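Local atomic coordinates of upstream of N-ras, isoform A (Drosophila melanogaster, PDB entry 4QQB), a protein that binds RNA through its cold-shock domains and regulates X-chromosome dosage compensation, its first such domain associating with the 3'-UTR of msl-2 transcripts. Residues L14-F20 with F31-S35; Q36-N40 with A65-K70. One frame throughout, in Å; residues are numbered along the deposited sequence.

Contact 1 (L14-F20 with F31-S35). With nucleotides of chain A.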
loop_
_atom_site.group_PDB
_atom_site.type_symbol
_atom_site.label_atom_id
_atom_site.label_comp_id
_atom_site.label_asym_id
_atom_site.label_seq_id
_atom_site.Cartn_x
_atom_site.Cartn_y
_atom_site.Cartn_z
ATOM N N LEU E 14 -23.709 5.911 -6.273
ATOM C CA LEU E 14 -22.623 4.955 -6.469
ATOM C C LEU E 14 -21.321 5.626 -6.896
ATOM O O LEU E 14 -21.326 6.563 -7.694
ATOM C CB LEU E 14 -23.014 3.936 -7.529
ATOM C CG LEU E 14 -24.221 3.066 -7.197
ATOM C CD1 LEU E 14 -24.585 2.218 -8.402
ATOM C CD2 LEU E 14 -23.950 2.182 -5.989
ATOM N N LEU E 15 -20.215 5.132 -6.346
ATOM C CA LEU E 15 -18.871 5.480 -6.790
ATOM C C LEU E 15 -18.260 4.222 -7.413
ATOM O O LEU E 15 -18.959 3.225 -7.570
ATOM C CB LEU E 15 -18.039 5.962 -5.604
ATOM C CG LEU E 15 -18.460 7.282 -4.946
ATOM C CD1 LEU E 15 -18.424 8.432 -5.945
ATOM C CD2 LEU E 15 -19.828 7.181 -4.288
ATOM N N HIS E 16 -16.976 4.249 -7.769
ATOM C CA HIS E 16 -16.347 3.086 -8.418
ATOM C C HIS E 16 -16.174 1.890 -7.477
ATOM O O HIS E 16 -16.045 0.758 -7.932
ATOM C CB HIS E 16 -14.987 3.449 -9.028
ATOM C CG HIS E 16 -15.046 4.585 -10.000
ATOM N ND1 HIS E 16 -14.038 5.518 -10.114
ATOM C CD2 HIS E 16 -16.002 4.954 -10.885
ATOM C CE1 HIS E 16 -14.368 6.408 -11.036
ATOM N NE2 HIS E 16 -15.556 6.089 -11.517
ATOM N N SER E 17 -16.164 2.148 -6.173
ATOM C CA SER E 17 -15.859 1.120 -5.186
ATOM C C SER E 17 -16.863 0.989 -4.035
ATOM O O SER E 17 -16.910 -0.039 -3.360
ATOM C CB SER E 17 -14.491 1.416 -4.606
ATOM O OG SER E 17 -13.992 0.280 -3.945
ATOM N N TYR E 18 -17.649 2.026 -3.791
ATOM C CA TYR E 18 -18.588 2.018 -2.685
ATOM C C TYR E 18 -19.831 2.763 -3.106
ATOM O O TYR E 18 -19.892 3.307 -4.208
ATOM C CB TYR E 18 -17.961 2.665 -1.444
ATOM C CG TYR E 18 -17.345 4.034 -1.678
ATOM C CD1 TYR E 18 -16.058 4.161 -2.190
ATOM C CD2 TYR E 18 -18.043 5.197 -1.374
ATOM C CE1 TYR E 18 -15.490 5.405 -2.401
ATOM C CE2 TYR E 18 -17.482 6.446 -1.577
ATOM C CZ TYR E 18 -16.206 6.543 -2.092
ATOM O OH TYR E 18 -15.641 7.780 -2.300
ATOM N N GLY E 19 -20.825 2.777 -2.230
ATOM C CA GLY E 19 -22.063 3.483 -2.508
ATOM C C GLY E 19 -22.781 3.909 -1.250
ATOM O O GLY E 19 -22.289 3.711 -0.131
ATOM N N PHE E 20 -23.952 4.507 -1.443
ATOM C CA PHE E 20 -24.773 4.933 -0.329
ATOM C C PHE E 20 -26.213 4.499 -0.530
ATOM O O PHE E 20 -26.713 4.464 -1.653
ATOM C CB PHE E 20 -24.666 6.437 -0.145
ATOM C CG PHE E 20 -23.287 6.890 0.227
ATOM C CD1 PHE E 20 -22.337 7.139 -0.755
ATOM C CD2 PHE E 20 -22.932 7.048 1.554
ATOM C CE1 PHE E 20 -21.063 7.551 -0.421
ATOM C CE2 PHE E 20 -21.661 7.461 1.899
ATOM C CZ PHE E 20 -20.724 7.712 0.909
ATOM N N PHE E 31 -23.324 4.051 4.280
ATOM C CA PHE E 31 -22.210 3.725 3.401
ATOM C C PHE E 31 -22.163 2.208 3.223
ATOM O O PHE E 31 -22.570 1.461 4.109
ATOM C CB PHE E 31 -20.906 4.228 4.049
ATOM C CG PHE E 31 -19.651 3.787 3.345
ATOM C CD1 PHE E 31 -19.072 2.558 3.631
ATOM C CD2 PHE E 31 -19.038 4.609 2.407
ATOM C CE1 PHE E 31 -17.918 2.150 2.982
ATOM C CE2 PHE E 31 -17.886 4.206 1.758
ATOM C CZ PHE E 31 -17.325 2.976 2.046
ATOM N N PHE E 32 -21.670 1.755 2.079
ATOM C CA PHE E 32 -21.376 0.338 1.895
ATOM C C PHE E 32 -20.290 0.153 0.849
ATOM O O PHE E 32 -20.272 0.854 -0.160
ATOM C CB PHE E 32 -22.638 -0.447 1.508
ATOM C CG PHE E 32 -22.991 -0.364 0.049
ATOM C CD1 PHE E 32 -23.812 0.646 -0.423
ATOM C CD2 PHE E 32 -22.505 -1.304 -0.853
ATOM C CE1 PHE E 32 -24.144 0.719 -1.766
ATOM C CE2 PHE E 32 -22.824 -1.234 -2.198
ATOM C CZ PHE E 32 -23.647 -0.221 -2.654
ATOM N N HIS E 33 -19.389 -0.789 1.099
ATOM C CA HIS E 33 -18.307 -1.095 0.170
ATOM C C HIS E 33 -18.706 -2.280 -0.714
ATOM O O HIS E 33 -19.430 -3.174 -0.275
ATOM C CB HIS E 33 -17.025 -1.407 0.948
ATOM C CG HIS E 33 -15.798 -1.458 0.092
ATOM N ND1 HIS E 33 -15.014 -2.584 -0.021
ATOM C CD2 HIS E 33 -15.226 -0.523 -0.702
ATOM C CE1 HIS E 33 -14.012 -2.342 -0.846
ATOM N NE2 HIS E 33 -14.113 -1.096 -1.268
ATOM N N PHE E 34 -18.224 -2.297 -1.954
ATOM C CA PHE E 34 -18.587 -3.363 -2.894
ATOM C C PHE E 34 -18.130 -4.760 -2.455
ATOM O O PHE E 34 -18.604 -5.760 -2.996
ATOM C CB PHE E 34 -18.099 -3.039 -4.314
ATOM C CG PHE E 34 -18.790 -1.850 -4.944
ATOM C CD1 PHE E 34 -19.936 -1.279 -4.370
ATOM C CD2 PHE E 34 -18.308 -1.312 -6.132
ATOM C CE1 PHE E 34 -20.561 -0.194 -4.963
ATOM C CE2 PHE E 34 -18.931 -0.225 -6.725
ATOM C CZ PHE E 34 -20.058 0.333 -6.140
ATOM N N SER E 35 -17.227 -4.824 -1.479
ATOM C CA SER E 35 -16.928 -6.067 -0.776
ATOM C C SER E 35 -18.182 -6.708 -0.198
ATOM O O SER E 35 -18.284 -7.928 -0.145
ATOM C CB SER E 35 -15.959 -5.813 0.374
ATOM O OG SER E 35 -14.752 -5.256 -0.098
ATOM P P G A 10 -10.753 0.063 -8.123
ATOM O OP1 G A 10 -12.223 0.266 -8.276
ATOM O OP2 G A 10 -9.822 0.576 -9.164
ATOM O "O5'" G A 10 -10.282 0.672 -6.725
ATOM C "C5'" G A 10 -11.143 1.511 -5.928
ATOM C "C4'" G A 10 -10.326 2.540 -5.185
ATOM O "O4'" G A 10 -10.256 3.756 -5.978
ATOM C "C3'" G A 10 -10.871 2.944 -3.822
ATOM O "O3'" G A 10 -10.193 2.254 -2.787
ATOM C "C2'" G A 10 -10.566 4.433 -3.741
ATOM O "O2'" G A 10 -9.277 4.690 -3.222
ATOM C "C1'" G A 10 -10.684 4.859 -5.203
ATOM N N9 G A 10 -12.033 5.234 -5.628
ATOM C C8 G A 10 -13.220 4.674 -5.220
ATOM N N7 G A 10 -14.264 5.226 -5.773
ATOM C C5 G A 10 -13.738 6.214 -6.593
ATOM C C6 G A 10 -14.389 7.145 -7.444
ATOM O O6 G A 10 -15.600 7.280 -7.654
ATOM N N1 G A 10 -13.476 7.969 -8.094
ATOM C C2 G A 10 -12.111 7.907 -7.946
ATOM N N2 G A 10 -11.398 8.790 -8.660
ATOM N N3 G A 10 -11.492 7.044 -7.156
ATOM C C4 G A 10 -12.361 6.233 -6.515
ATOM P P C A 11 -10.997 1.281 -1.825
ATOM O OP1 C A 11 -10.053 0.256 -1.338
ATOM O OP2 C A 11 -12.225 0.860 -2.527
ATOM O "O5'" C A 11 -11.382 2.216 -0.594
ATOM C "C5'" C A 11 -12.423 3.200 -0.705
ATOM C "C4'" C A 11 -13.123 3.370 0.621
ATOM O "O4'" C A 11 -13.746 2.115 1.012
ATOM C "C3'" C A 11 -12.223 3.769 1.788
ATOM O "O3'" C A 11 -12.875 4.737 2.602
ATOM C "C2'" C A 11 -12.048 2.460 2.550
ATOM O "O2'" C A 11 -11.737 2.653 3.912
ATOM C "C1'" C A 11 -13.423 1.831 2.358
ATOM N N1 C A 11 -13.455 0.371 2.551
ATOM C C2 C A 11 -14.236 -0.173 3.582
ATOM O O2 C A 11 -14.879 0.590 4.319
ATOM N N3 C A 11 -14.264 -1.514 3.752
ATOM C C4 C A 11 -13.558 -2.304 2.938
ATOM N N4 C A 11 -13.616 -3.621 3.141
ATOM C C5 C A 11 -12.756 -1.776 1.884
ATOM C C6 C A 11 -12.739 -0.447 1.724
ATOM P P A A 12 -12.404 6.263 2.575
ATOM O OP1 A A 12 -11.463 6.441 1.426
ATOM O OP2 A A 12 -11.972 6.625 3.944
ATOM O "O5'" A A 12 -13.773 7.042 2.333
ATOM C "C5'" A A 12 -14.102 7.602 1.049
ATOM C "C4'" A A 12 -15.334 8.461 1.166
ATOM O "O4'" A A 12 -16.391 7.672 1.771
ATOM C "C3'" A A 12 -15.182 9.705 2.043
ATOM O "O3'" A A 12 -15.930 10.803 1.526
ATOM C "C2'" A A 12 -15.719 9.236 3.392
ATOM O "O2'" A A 12 -16.265 10.251 4.207
ATOM C "C1'" A A 12 -16.837 8.299 2.959
ATOM N N9 A A 12 -17.165 7.258 3.931
ATOM C C8 A A 12 -16.455 6.121 4.221
ATOM N N7 A A 12 -17.027 5.356 5.118
ATOM C C5 A A 12 -18.193 6.034 5.439
ATOM C C6 A A 12 -19.239 5.746 6.335
ATOM N N6 A A 12 -19.277 4.655 7.103
ATOM N N1 A A 12 -20.260 6.628 6.412
ATOM C C2 A A 12 -20.217 7.726 5.644
ATOM N N3 A A 12 -19.289 8.106 4.767
ATOM C C4 A A 12 -18.293 7.205 4.711
#
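Phe20 and Phe31 meet across two antiparallel strands in an offset edge-to-face pair, the edge of Phe31 turned toward the face of Phe20 with planes at 78° and centroids 5.7 Å apart. Tyr18 meets the same Phe31 differently: their planes are nearly parallel, yet the rings are slid so far that they barely overlap. A first torsion of 172°, which swings CG of Phe31 away from the backbone N, lays the ring flat against the base of A12 of chain A, with N7 over its centre. His33, on the same side of the strands, lays its imidazole against the base of C11 of chain A while NE2 donates to OP2 of C11 over 3.0 Å, so one side chain stacks on the base and holds the phosphate of the same nucleotide. In the turn ahead of strand 18-23, His16 lays a ring face against the base of G10 of chain A.

On the opposite face of the strands the side chains are apolar: Phe32 packs across Gly19, and Leu14 CD2 touches Phe32 CZ at 4.1 Å. Just after the strand, Phe34 spreads a face over the Ser17 carbonyl, whose O also accepts the Phe34 N-H at 3.0 Å. Reciprocal backbone bonds, Gly19 N to Phe32 O (2.9 Å) and Phe32 N to Gly19 O (3.0 Å), fix the register. An aromatic platform on a β-hairpin, covered by the bases it stacks on, is the hallmark of the cold-shock domain, an OB-fold module.

Contact 2 (Q36-N40 with A65-K70)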
loop_
_atom_site.group_PDB
_atom_site.type_symbol
_atom_site.label_atom_id
_atom_site.label_comp_id
_atom_site.label_asym_id
_atom_site.label_seq_id
_atom_site.Cartn_x
_atom_site.Cartn_y
_atom_site.Cartn_z
ATOM N N GLN E 36 -19.123 -5.886 0.250
ATOM C CA GLN E 36 -20.361 -6.386 0.839
ATOM C C GLN E 36 -21.459 -6.747 -0.154
ATOM O O GLN E 36 -22.489 -7.289 0.255
ATOM C CB GLN E 36 -20.910 -5.360 1.828
ATOM C CG GLN E 36 -19.976 -5.069 2.982
ATOM C CD GLN E 36 -19.540 -6.333 3.684
ATOM O OE1 GLN E 36 -20.106 -6.713 4.707
ATOM N NE2 GLN E 36 -18.544 -7.007 3.119
ATOM N N PHE E 37 -21.254 -6.453 -1.438
ATOM C CA PHE E 37 -22.262 -6.738 -2.457
ATOM C C PHE E 37 -22.067 -8.106 -3.099
ATOM O O PHE E 37 -20.939 -8.571 -3.246
ATOM C CB PHE E 37 -22.247 -5.669 -3.537
ATOM C CG PHE E 37 -23.432 -5.734 -4.450
ATOM C CD1 PHE E 37 -24.685 -5.349 -3.996
ATOM C CD2 PHE E 37 -23.305 -6.195 -5.755
ATOM C CE1 PHE E 37 -25.788 -5.412 -4.828
ATOM C CE2 PHE E 37 -24.404 -6.260 -6.592
ATOM C CZ PHE E 37 -25.648 -5.869 -6.127
ATOM N N SER E 38 -23.177 -8.728 -3.496
ATOM C CA SER E 38 -23.177 -10.068 -4.097
ATOM C C SER E 38 -23.488 -10.048 -5.605
ATOM O O SER E 38 -24.526 -9.530 -6.032
ATOM C CB SER E 38 -24.197 -10.949 -3.375
ATOM O OG SER E 38 -24.045 -10.846 -1.970
ATOM N N GLY E 39 -22.577 -10.607 -6.403
ATOM C CA GLY E 39 -22.792 -10.784 -7.839
ATOM C C GLY E 39 -22.846 -9.509 -8.663
ATOM O O GLY E 39 -22.663 -8.411 -8.145
ATOM N N ASN E 40 -23.103 -9.687 -9.958
ATOM C CA ASN E 40 -23.190 -8.605 -10.957
ATOM C C ASN E 40 -23.321 -7.170 -10.425
ATOM O O ASN E 40 -24.424 -6.652 -10.239
ATOM C CB ASN E 40 -24.323 -8.904 -11.960
ATOM C CG ASN E 40 -25.608 -9.378 -11.287
ATOM O OD1 ASN E 40 -25.749 -9.313 -10.063
ATOM N ND2 ASN E 40 -26.554 -9.860 -12.091
ATOM N N ALA E 65 -23.484 -0.546 6.073
ATOM C CA ALA E 65 -24.416 -1.577 5.659
ATOM C C ALA E 65 -23.616 -2.762 5.157
ATOM O O ALA E 65 -22.773 -2.618 4.269
ATOM C CB ALA E 65 -25.319 -1.054 4.562
ATOM N N SER E 66 -23.897 -3.932 5.721
ATOM C CA SER E 66 -23.114 -5.132 5.468
ATOM C C SER E 66 -23.965 -6.209 4.818
ATOM O O SER E 66 -25.187 -6.250 5.000
ATOM C CB SER E 66 -22.550 -5.658 6.787
ATOM O OG SER E 66 -21.965 -4.612 7.547
ATOM N N GLN E 67 -23.307 -7.086 4.068
ATOM C CA GLN E 67 -23.978 -8.209 3.430
ATOM C C GLN E 67 -25.144 -7.682 2.604
ATOM O O GLN E 67 -26.309 -7.945 2.898
ATOM C CB GLN E 67 -24.454 -9.201 4.497
ATOM C CG GLN E 67 -24.481 -10.651 4.042
ATOM C CD GLN E 67 -23.154 -11.350 4.260
ATOM O OE1 GLN E 67 -23.004 -12.138 5.194
ATOM N NE2 GLN E 67 -22.179 -11.053 3.408
ATOM N N VAL E 68 -24.809 -6.903 1.585
ATOM C CA VAL E 68 -25.806 -6.253 0.740
ATOM C C VAL E 68 -26.098 -7.116 -0.485
ATOM O O VAL E 68 -25.177 -7.604 -1.142
ATOM C CB VAL E 68 -25.326 -4.860 0.281
ATOM C CG1 VAL E 68 -26.365 -4.193 -0.606
ATOM C CG2 VAL E 68 -25.023 -3.979 1.482
ATOM N N SER E 69 -27.385 -7.303 -0.774
ATOM C CA SER E 69 -27.832 -7.965 -2.004
ATOM C C SER E 69 -29.042 -7.228 -2.555
ATOM O O SER E 69 -29.707 -6.491 -1.823
ATOM C CB SER E 69 -28.190 -9.429 -1.740
ATOM O OG SER E 69 -29.271 -9.538 -0.828
ATOM N N LYS E 70 -29.320 -7.427 -3.844
ATOM C CA LYS E 70 -30.494 -6.828 -4.488
ATOM C C LYS E 70 -31.649 -7.828 -4.516
ATOM O O LYS E 70 -31.445 -9.026 -4.312
ATOM C CB LYS E 70 -30.166 -6.332 -5.912
ATOM C CG LYS E 70 -29.952 -7.416 -6.970
ATOM C CD LYS E 70 -28.481 -7.661 -7.284
ATOM C CE LYS E 70 -28.252 -8.988 -8.002
ATOM N NZ LYS E 70 -28.672 -8.972 -9.434
#
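Gln36 grips the corner at Gln67 with both its backbone and its side chain. Its carbonyl O takes the N-H of Val68 at 2.7 Å, a bond bent to 142° at the hydrogen. The side chain folds back at chi2 (-53°), which brings OE1 to the N-H of Gln67 at 3.3 Å; this donor stands above the amide plane. A smaller alanine here would probably leave the Gln67 N-H without this acceptor and open a gap beside Ser66, whose CB lies against the same OE1. Further along, Ser38 N makes a weak bond to Val68 O, and the CA-H of Phe37 points at that same oxygen. The last polar link is at the far end, where Lys70 NZ donates to Asn40 OD1 over 3.0 Å.

Apolar contacts fill the middle. Phe37 presents the edge of its ring to Val68, with CG1 in the ring plane and 4.0 Å from CD1. The two side chains cross at about a right angle, as do Phe37 and Lys70, where the aliphatic CD of the lysine meets Phe37 CZ at 3.5 Å on its way to Asn40.

The loop that follows strand 29-33 is thereby laid along the closing part of strand 63-70. Leu44 packs against Phe37 from the same loop, while Val50 and Phe52 of strand 49-56 pack on Val68, and Thr55 of that strand holds the hydroxyl of Ser66.

Overall arrangement
Contact 1 and contact 2 divide the work of one small β-domain: contact 1 supplies aromatic side chains that stack on the RNA, and contact 2 joins the chain behind it to the final strand. Their centres are 10 Å apart, and they follow in series, since 36-40 takes up the chain directly where 31-35 ends. They also touch. Ala65 N lies 3.0 Å from Phe31 O, a probable hydrogen bond between strands 29-33 and 63-70, and Phe32 CB packs on Val68 CG2 at 4.3 Å. Whereas contact 1 stacks directly on the nucleotides, the nearest atom of contact 2 stays about 6 Å from the bound RNA.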